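Local coordinates for Mll7089 protein (Mesorhizobium loti, PDB 2OZ8), which is of unknown function but, as a putative member of the mandelate racemase group of the enolase superfamily, probably binds magnesium and may act as a hydro-lyase, at residues M194-E199 with W222-I227. Sequence-based numbering, arbitrary orientation.
Sequences MIDPNE and WVEDPI
M194 lies along one face of the W222 indole. Its CB lies 3.5 Å from W222 O and also touches W222 NE1; CG sits squarely over the five-membered ring, 3.7 Å from its centroid; SD stands farther off above the six-membered ring in a distant Met-aromatic contact; and CE, turned back by the bends at chi2 and chi3, comes down to 3.9 Å from W222 CH2. With W222 CG between its own backbone N and carbonyl carbon (chi1 76°), the indole presents a face to this chain, and its NE1 donates to the anti side of E224 OE1 at 2.7 Å, somewhat out of the carboxylate plane. With an alanine in place of W222, the M194 chain would probably lose the surface it lies on and E224 OE1 its indole donor. The two strands are neighbours in the parallel barrel of the enolase-type C-terminal domain, joined by helix 203-215 in a beta-alpha-beta crossover. I195 bonds both ways, its N to W222 O and its O to E224 N (2.8 Å). On the helix-facing side I195 CG1 meets V223 CG2, and the P197 ring extends this apolar patch to P226. On the side of the W222 ring the D196 and E224 carboxylates approach each other, D196 OD2 and E224 OE2 4.1 Å apart; salt bridges from K167 to D196 and K165 to E224 would offset the like charges, an acid-and-lysine cluster consistent with the metal and catalytic centre of relatives. Past the strand ends, E199 N donates to D225 O, while the E199 carboxylate turns to R229.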
loop_
_atom_site.group_PDB
_atom_site.type_symbol
_atom_site.label_atom_id
_atom_site.label_comp_id
_atom_site.label_asym_id
_atom_site.label_seq_id
_atom_site.Cartn_x
_atom_site.Cartn_y
_atom_site.Cartn_z
ATOM N N MET A 194 -13.278 -17.348 27.784
ATOM C CA MET A 194 -13.482 -16.753 26.473
ATOM C C MET A 194 -14.854 -16.120 26.409
ATOM O O MET A 194 -15.823 -16.626 27.029
ATOM C CB MET A 194 -13.335 -17.792 25.343
ATOM C CG MET A 194 -12.090 -18.799 25.456
ATOM S SD MET A 194 -11.944 -20.158 26.714
ATOM C CE MET A 194 -11.241 -21.270 25.604
ATOM N N ILE A 195 -14.952 -15.013 25.664
ATOM C CA ILE A 195 -16.248 -14.433 25.367
ATOM C C ILE A 195 -16.540 -14.455 23.880
ATOM O O ILE A 195 -15.637 -14.348 23.085
ATOM C CB ILE A 195 -16.436 -12.993 25.913
ATOM C CG1 ILE A 195 -15.366 -12.068 25.387
ATOM C CG2 ILE A 195 -16.506 -12.988 27.451
ATOM C CD1 ILE A 195 -15.708 -10.586 25.504
ATOM N N ASP A 196 -17.824 -14.572 23.527
ATOM C CA ASP A 196 -18.296 -14.640 22.154
ATOM C C ASP A 196 -19.502 -13.725 21.966
ATOM O O ASP A 196 -20.612 -14.120 22.261
ATOM C CB ASP A 196 -18.723 -16.058 21.858
ATOM C CG ASP A 196 -19.046 -16.281 20.383
ATOM O OD1 ASP A 196 -19.184 -15.310 19.589
ATOM O OD2 ASP A 196 -19.195 -17.456 20.017
ATOM N N PRO A 197 -19.287 -12.490 21.492
ATOM C CA PRO A 197 -20.347 -11.523 21.181
ATOM C C PRO A 197 -21.127 -11.828 19.899
ATOM O O PRO A 197 -22.151 -11.200 19.647
ATOM C CB PRO A 197 -19.561 -10.221 20.922
ATOM C CG PRO A 197 -18.174 -10.471 21.526
ATOM C CD PRO A 197 -17.944 -11.918 21.253
ATOM N N ASN A 198 -20.621 -12.728 19.060
ATOM C CA ASN A 198 -21.272 -13.057 17.805
ATOM C C ASN A 198 -21.690 -11.859 16.981
ATOM O O ASN A 198 -22.859 -11.753 16.546
ATOM C CB ASN A 198 -22.456 -13.948 18.044
ATOM C CG ASN A 198 -22.447 -15.118 17.136
ATOM O OD1 ASN A 198 -22.839 -15.030 15.963
ATOM N ND2 ASN A 198 -21.925 -16.257 17.657
ATOM N N GLU A 199 -20.718 -10.972 16.767
ATOM C CA GLU A 199 -20.816 -9.811 15.884
ATOM C C GLU A 199 -21.697 -8.692 16.435
ATOM O O GLU A 199 -22.061 -7.766 15.709
ATOM C CB GLU A 199 -21.264 -10.191 14.443
ATOM C CG GLU A 199 -20.491 -11.287 13.703
ATOM C CD GLU A 199 -20.857 -11.407 12.153
ATOM O OE1 GLU A 199 -22.008 -11.563 11.750
ATOM O OE2 GLU A 199 -19.987 -11.375 11.279
ATOM N N TRP A 222 -9.492 -15.433 24.956
ATOM C CA TRP A 222 -9.816 -14.867 23.631
ATOM C C TRP A 222 -11.237 -14.331 23.589
ATOM O O TRP A 222 -12.080 -14.684 24.407
ATOM C CB TRP A 222 -9.535 -15.828 22.446
ATOM C CG TRP A 222 -10.501 -16.994 22.186
ATOM C CD1 TRP A 222 -11.829 -16.910 21.897
ATOM C CD2 TRP A 222 -10.181 -18.392 22.129
ATOM N NE1 TRP A 222 -12.370 -18.159 21.685
ATOM C CE2 TRP A 222 -11.381 -19.091 21.827
ATOM C CE3 TRP A 222 -9.003 -19.123 22.292
ATOM C CZ2 TRP A 222 -11.427 -20.499 21.694
ATOM C CZ3 TRP A 222 -9.049 -20.473 22.162
ATOM C CH2 TRP A 222 -10.250 -21.162 21.878
ATOM N N VAL A 223 -11.445 -13.426 22.660
ATOM C CA VAL A 223 -12.762 -12.952 22.310
ATOM C C VAL A 223 -13.020 -13.457 20.886
ATOM O O VAL A 223 -12.184 -13.316 19.981
ATOM C CB VAL A 223 -12.906 -11.395 22.444
ATOM C CG1 VAL A 223 -11.836 -10.650 21.655
ATOM C CG2 VAL A 223 -14.312 -10.928 22.040
ATOM N N GLU A 224 -14.188 -14.064 20.692
ATOM C CA GLU A 224 -14.494 -14.719 19.449
ATOM C C GLU A 224 -15.519 -13.941 18.649
ATOM O O GLU A 224 -16.503 -13.521 19.201
ATOM C CB GLU A 224 -15.061 -16.064 19.819
ATOM C CG GLU A 224 -14.882 -17.128 18.766
ATOM C CD GLU A 224 -15.108 -18.533 19.323
ATOM O OE1 GLU A 224 -14.607 -18.877 20.437
ATOM O OE2 GLU A 224 -15.794 -19.286 18.620
ATOM N N ASP A 225 -15.307 -13.766 17.353
ATOM C CA ASP A 225 -16.223 -13.021 16.506
ATOM C C ASP A 225 -16.840 -11.748 17.138
ATOM O O ASP A 225 -18.055 -11.618 17.192
ATOM C CB ASP A 225 -17.340 -13.925 16.006
ATOM C CG ASP A 225 -16.821 -15.182 15.395
ATOM O OD1 ASP A 225 -15.959 -15.104 14.493
ATOM O OD2 ASP A 225 -17.268 -16.280 15.825
ATOM N N PRO A 226 -16.004 -10.786 17.579
ATOM C CA PRO A 226 -16.624 -9.671 18.298
ATOM C C PRO A 226 -17.447 -8.725 17.408
ATOM O O PRO A 226 -18.331 -8.040 17.931
ATOM C CB PRO A 226 -15.427 -8.924 18.901
ATOM C CG PRO A 226 -14.237 -9.286 18.058
ATOM C CD PRO A 226 -14.526 -10.652 17.440
ATOM N N ILE A 227 -17.197 -8.715 16.088
ATOM C CA ILE A 227 -17.742 -7.732 15.171
ATOM C C ILE A 227 -18.012 -8.407 13.819
ATOM O O ILE A 227 -17.562 -9.535 13.563
ATOM C CB ILE A 227 -16.753 -6.483 14.966
ATOM C CG1 ILE A 227 -15.433 -6.898 14.260
ATOM C CG2 ILE A 227 -16.426 -5.754 16.289
ATOM C CD1 ILE A 227 -14.549 -5.800 13.691
#